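Local coordinates for vacuolar protein sorting 29 (Cryptosporidium parvum, PDB 2A22), which probably serves in vesicular protein transport, as a retromer subunit like other VPS29 proteins, and has a calcineurin-like phosphoesterase fold, at residues 177-189 with 194-206. Sequence-based numbering, arbitrary orientation.
Sequences TPDAPPSFMLMAL and VVLYVYDLRDGKT
Phe-184 and Tyr-199 sit across from each other as a hydrogen-bonded pair of the antiparallel hairpin formed by strands 183-190 and 193-202. Backbone hydrogen bonds run in reciprocal pairs through Phe-184/Tyr-199, Leu-186/Tyr-197 and Ala-188/Val-195, and Leu-201 N to Pro-182 O (2.9 Å) extends the ladder beyond the strand start. On the face carrying Phe-184, Leu-186 and Tyr-199, the two rings lie nearly parallel, planes at 14°, but slid apart with little overlap. Phe-184 turns CG between its backbone N and carbonyl carbon (chi1 67°), which lays one face of its ring against Tyr-199 CB in a CH-pi contact, and Phe-184 CE1 reaches Tyr-199 CD2 at 3.5 Å. Leu-186 CD1 meets the same tyrosine at CE2 (4.0 Å).

The opposite face is mainly apolar but turns polar at Ser-183, whose hydroxyl is hydrogen-bonded to Pro-166 O, and Asp-200. Met-187, bent at chi3 (-104°), brings CE to 3.6 Å from both Val-194 CG1 and Leu-196 CD1, whereas the extended Met-185 lies alongside Val-198. At the start of the type I' turn Arg-202 to Lys-205, Arg-202 NE donates to Asp-200 OD2 (2.9 Å) in a salt bridge, and Arg-202 CG packs on Pro-181 CB (3.8 Å).

Within the six-stranded sheet, strand 26-31 flanks 183-190 and strand 205-214 flanks 193-202. Met-185, Met-187 and Leu-196 pack on strand 161-165 of the second sheet, inside the sandwich, while Phe-47 meets Phe-184 edge-to-face on the other side.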
loop_
_atom_site.group_PDB
_atom_site.type_symbol
_atom_site.label_atom_id
_atom_site.label_comp_id
_atom_site.label_asym_id
_atom_site.label_seq_id
_atom_site.Cartn_x
_atom_site.Cartn_y
_atom_site.Cartn_z
ATOM N N THR A 177 9.293 -0.409 -13.659
ATOM C CA THR A 177 8.542 0.781 -14.070
ATOM C C THR A 177 9.460 2.010 -13.960
ATOM O O THR A 177 9.376 2.785 -12.988
ATOM C CB THR A 177 7.277 0.969 -13.212
ATOM O OG1 THR A 177 6.606 -0.287 -13.058
ATOM C CG2 THR A 177 6.326 2.025 -13.832
ATOM N N PRO A 178 10.362 2.186 -14.949
ATOM C CA PRO A 178 11.416 3.189 -14.801
ATOM C C PRO A 178 10.836 4.611 -14.639
ATOM O O PRO A 178 9.874 4.969 -15.318
ATOM C CB PRO A 178 12.219 3.062 -16.099
ATOM C CG PRO A 178 11.328 2.377 -17.046
ATOM C CD PRO A 178 10.430 1.493 -16.248
ATOM N N ASP A 179 11.405 5.380 -13.715
ATOM C CA ASP A 179 10.912 6.718 -13.379
ATOM C C ASP A 179 9.400 6.823 -13.005
ATOM O O ASP A 179 8.730 7.824 -13.286
ATOM C CB ASP A 179 11.321 7.698 -14.494
ATOM C CG ASP A 179 12.836 7.643 -14.790
ATOM O OD1 ASP A 179 13.623 7.471 -13.838
ATOM O OD2 ASP A 179 13.238 7.762 -15.964
ATOM N N ALA A 180 8.870 5.780 -12.373
ATOM C CA ALA A 180 7.579 5.882 -11.694
ATOM C C ALA A 180 7.673 7.066 -10.735
ATOM O O ALA A 180 8.705 7.284 -10.086
ATOM C CB ALA A 180 7.272 4.624 -10.939
ATOM N N PRO A 181 6.606 7.873 -10.671
ATOM C CA PRO A 181 6.656 9.018 -9.754
ATOM C C PRO A 181 6.426 8.534 -8.329
ATOM O O PRO A 181 5.948 7.407 -8.160
ATOM C CB PRO A 181 5.498 9.896 -10.237
ATOM C CG PRO A 181 4.511 8.938 -10.786
ATOM C CD PRO A 181 5.339 7.815 -11.430
ATOM N N PRO A 182 6.786 9.355 -7.307
ATOM C CA PRO A 182 6.307 9.036 -5.937
ATOM C C PRO A 182 4.775 9.024 -5.921
ATOM O O PRO A 182 4.133 9.880 -6.562
ATOM C CB PRO A 182 6.858 10.190 -5.070
ATOM C CG PRO A 182 8.063 10.792 -5.936
ATOM C CD PRO A 182 7.606 10.591 -7.364
ATOM N N SER A 183 4.187 8.040 -5.256
ATOM C CA SER A 183 2.715 7.927 -5.193
ATOM C C SER A 183 2.276 7.149 -3.961
ATOM O O SER A 183 3.090 6.458 -3.335
ATOM C CB SER A 183 2.148 7.247 -6.450
ATOM O OG SER A 183 2.660 5.912 -6.580
ATOM N N PHE A 184 0.988 7.283 -3.627
ATOM C CA PHE A 184 0.318 6.498 -2.602
ATOM C C PHE A 184 -1.193 6.654 -2.847
ATOM O O PHE A 184 -1.616 7.421 -3.732
ATOM C CB PHE A 184 0.727 6.943 -1.178
ATOM C CG PHE A 184 0.253 8.342 -0.812
ATOM C CD1 PHE A 184 -1.011 8.549 -0.234
ATOM C CD2 PHE A 184 1.072 9.445 -1.042
ATOM C CE1 PHE A 184 -1.447 9.835 0.113
ATOM C CE2 PHE A 184 0.651 10.731 -0.725
ATOM C CZ PHE A 184 -0.615 10.928 -0.127
ATOM N N MET A 185 -1.989 5.938 -2.055
ATOM C CA MET A 185 -3.443 6.029 -2.128
ATOM C C MET A 185 -4.056 6.246 -0.753
ATOM O O MET A 185 -3.554 5.753 0.265
ATOM C CB MET A 185 -4.029 4.759 -2.729
ATOM C CG MET A 185 -3.603 4.526 -4.158
ATOM S SD MET A 185 -4.124 2.907 -4.662
ATOM C CE MET A 185 -3.613 2.966 -6.374
ATOM N N LEU A 186 -5.145 6.993 -0.728
ATOM C CA LEU A 186 -5.956 7.076 0.474
ATOM C C LEU A 186 -7.341 6.611 0.073
ATOM O O LEU A 186 -7.908 7.122 -0.885
ATOM C CB LEU A 186 -5.934 8.486 1.060
ATOM C CG LEU A 186 -4.668 8.878 1.846
ATOM C CD1 LEU A 186 -4.551 10.393 2.007
ATOM C CD2 LEU A 186 -4.696 8.231 3.224
ATOM N N MET A 187 -7.847 5.586 0.763
ATOM C CA MET A 187 -9.093 4.911 0.383
ATOM C C MET A 187 -10.128 5.124 1.489
ATOM O O MET A 187 -9.944 4.641 2.630
ATOM C CB MET A 187 -8.828 3.396 0.181
ATOM C CG MET A 187 -10.068 2.564 -0.240
ATOM S SD MET A 187 -9.676 0.850 -0.618
ATOM C CE MET A 187 -9.750 0.909 -2.369
ATOM N N ALA A 188 -11.204 5.846 1.177
ATOM C CA ALA A 188 -12.272 6.057 2.161
ATOM C C ALA A 188 -13.294 4.944 1.988
ATOM O O ALA A 188 -13.831 4.742 0.889
ATOM C CB ALA A 188 -12.950 7.405 1.982
ATOM N N LEU A 189 -13.551 4.233 3.080
ATOM C CA LEU A 189 -14.578 3.229 3.098
ATOM C C LEU A 189 -15.731 3.679 3.989
ATOM O O LEU A 189 -15.535 4.038 5.169
ATOM C CB LEU A 189 -13.991 1.896 3.574
ATOM C CG LEU A 189 -12.820 1.317 2.759
ATOM C CD1 LEU A 189 -12.188 0.162 3.528
ATOM C CD2 LEU A 189 -13.258 0.848 1.382
ATOM N N VAL A 194 -16.741 2.824 -1.622
ATOM C CA VAL A 194 -15.313 3.037 -1.683
ATOM C C VAL A 194 -15.083 4.293 -2.515
ATOM O O VAL A 194 -15.521 4.355 -3.661
ATOM C CB VAL A 194 -14.658 1.885 -2.415
ATOM C CG1 VAL A 194 -13.124 2.065 -2.410
ATOM C CG2 VAL A 194 -15.123 0.550 -1.789
ATOM N N VAL A 195 -14.420 5.281 -1.925
ATOM C CA VAL A 195 -13.912 6.409 -2.667
ATOM C C VAL A 195 -12.395 6.392 -2.537
ATOM O O VAL A 195 -11.836 6.547 -1.430
ATOM C CB VAL A 195 -14.442 7.778 -2.162
ATOM C CG1 VAL A 195 -13.875 8.912 -3.063
ATOM C CG2 VAL A 195 -15.977 7.808 -2.161
ATOM N N LEU A 196 -11.737 6.201 -3.672
ATOM C CA LEU A 196 -10.305 6.014 -3.698
ATOM C C LEU A 196 -9.620 7.259 -4.242
ATOM O O LEU A 196 -9.866 7.639 -5.383
ATOM C CB LEU A 196 -9.951 4.861 -4.628
ATOM C CG LEU A 196 -8.460 4.513 -4.673
ATOM C CD1 LEU A 196 -7.991 3.919 -3.315
ATOM C CD2 LEU A 196 -8.196 3.523 -5.794
ATOM N N TYR A 197 -8.725 7.846 -3.446
ATOM C CA TYR A 197 -7.855 8.923 -3.917
ATOM C C TYR A 197 -6.430 8.448 -4.189
ATOM O O TYR A 197 -5.761 7.907 -3.316
ATOM C CB TYR A 197 -7.854 10.038 -2.895
ATOM C CG TYR A 197 -9.235 10.609 -2.684
ATOM C CD1 TYR A 197 -9.796 11.495 -3.623
ATOM C CD2 TYR A 197 -9.997 10.261 -1.556
ATOM C CE1 TYR A 197 -11.099 12.032 -3.442
ATOM C CE2 TYR A 197 -11.284 10.806 -1.358
ATOM C CZ TYR A 197 -11.828 11.690 -2.307
ATOM O OH TYR A 197 -13.108 12.227 -2.131
ATOM N N VAL A 198 -5.987 8.642 -5.424
ATOM C CA VAL A 198 -4.688 8.210 -5.858
ATOM C C VAL A 198 -3.775 9.429 -6.005
ATOM O O VAL A 198 -4.038 10.319 -6.829
ATOM C CB VAL A 198 -4.811 7.460 -7.208
ATOM C CG1 VAL A 198 -3.427 7.090 -7.770
ATOM C CG2 VAL A 198 -5.690 6.199 -7.038
ATOM N N TYR A 199 -2.706 9.473 -5.213
ATOM C CA TYR A 199 -1.773 10.636 -5.243
ATOM C C TYR A 199 -0.492 10.285 -6.001
ATOM O O TYR A 199 0.048 9.213 -5.810
ATOM C CB TYR A 199 -1.420 11.113 -3.829
ATOM C CG TYR A 199 -2.628 11.678 -3.115
ATOM C CD1 TYR A 199 -2.893 13.032 -3.140
ATOM C CD2 TYR A 199 -3.535 10.841 -2.471
ATOM C CE1 TYR A 199 -4.032 13.556 -2.510
ATOM C CE2 TYR A 199 -4.650 11.349 -1.830
ATOM C CZ TYR A 199 -4.903 12.705 -1.880
ATOM O OH TYR A 199 -6.017 13.197 -1.278
ATOM N N ASP A 200 -0.041 11.172 -6.879
ATOM C CA ASP A 200 1.292 11.079 -7.443
ATOM C C ASP A 200 1.961 12.451 -7.546
ATOM O O ASP A 200 1.277 13.477 -7.627
ATOM C CB ASP A 200 1.287 10.332 -8.783
ATOM C CG ASP A 200 0.653 11.143 -9.927
ATOM O OD1 ASP A 200 -0.318 11.877 -9.709
ATOM O OD2 ASP A 200 1.112 11.005 -11.069
ATOM N N LEU A 201 3.292 12.456 -7.499
ATOM C CA LEU A 201 4.066 13.676 -7.566
ATOM C C LEU A 201 4.811 13.724 -8.891
ATOM O O LEU A 201 5.686 12.904 -9.138
ATOM C CB LEU A 201 5.073 13.753 -6.398
ATOM C CG LEU A 201 6.039 14.964 -6.322
ATOM C CD1 LEU A 201 5.285 16.275 -6.343
ATOM C CD2 LEU A 201 6.860 14.909 -5.050
ATOM N N ARG A 202 4.451 14.679 -9.738
ATOM C CA ARG A 202 5.106 14.888 -11.039
ATOM C C ARG A 202 5.394 16.392 -11.209
ATOM O O ARG A 202 4.550 17.249 -10.890
ATOM C CB ARG A 202 4.236 14.366 -12.182
ATOM C CG ARG A 202 4.071 12.817 -12.177
ATOM C CD ARG A 202 3.161 12.249 -13.292
ATOM N NE ARG A 202 1.780 12.753 -13.226
ATOM C CZ ARG A 202 1.253 13.613 -14.100
ATOM N NH1 ARG A 202 1.977 14.065 -15.128
ATOM N NH2 ARG A 202 0.000 14.030 -13.951
ATOM N N ASP A 203 6.614 16.700 -11.640
ATOM C CA ASP A 203 7.032 18.080 -11.917
ATOM C C ASP A 203 6.799 18.974 -10.727
ATOM O O ASP A 203 6.295 20.081 -10.877
ATOM C CB ASP A 203 6.266 18.618 -13.135
ATOM C CG ASP A 203 6.383 17.693 -14.340
ATOM O OD1 ASP A 203 7.542 17.330 -14.698
ATOM O OD2 ASP A 203 5.323 17.336 -14.912
ATOM N N GLY A 204 7.142 18.486 -9.540
ATOM C CA GLY A 204 7.004 19.293 -8.337
ATOM C C GLY A 204 5.578 19.414 -7.810
ATOM O O GLY A 204 5.363 19.992 -6.752
ATOM N N LYS A 205 4.602 18.851 -8.519
ATOM C CA LYS A 205 3.193 19.037 -8.167
ATOM C C LYS A 205 2.521 17.723 -7.791
ATOM O O LYS A 205 2.643 16.726 -8.514
ATOM C CB LYS A 205 2.437 19.693 -9.330
ATOM C CG LYS A 205 1.000 20.116 -9.002
ATOM C CD LYS A 205 0.184 20.439 -10.289
ATOM C CE LYS A 205 -1.229 21.035 -9.974
ATOM N NZ LYS A 205 -1.230 21.938 -8.757
ATOM N N THR A 206 1.836 17.715 -6.648
ATOM C CA THR A 206 1.044 16.562 -6.250
ATOM C C THR A 206 -0.305 16.609 -6.980
ATOM O O THR A 206 -1.022 17.599 -6.904
ATOM C CB THR A 206 0.820 16.512 -4.721
ATOM O OG1 THR A 206 2.085 16.447 -4.043
ATOM C CG2 THR A 206 0.013 15.259 -4.332
#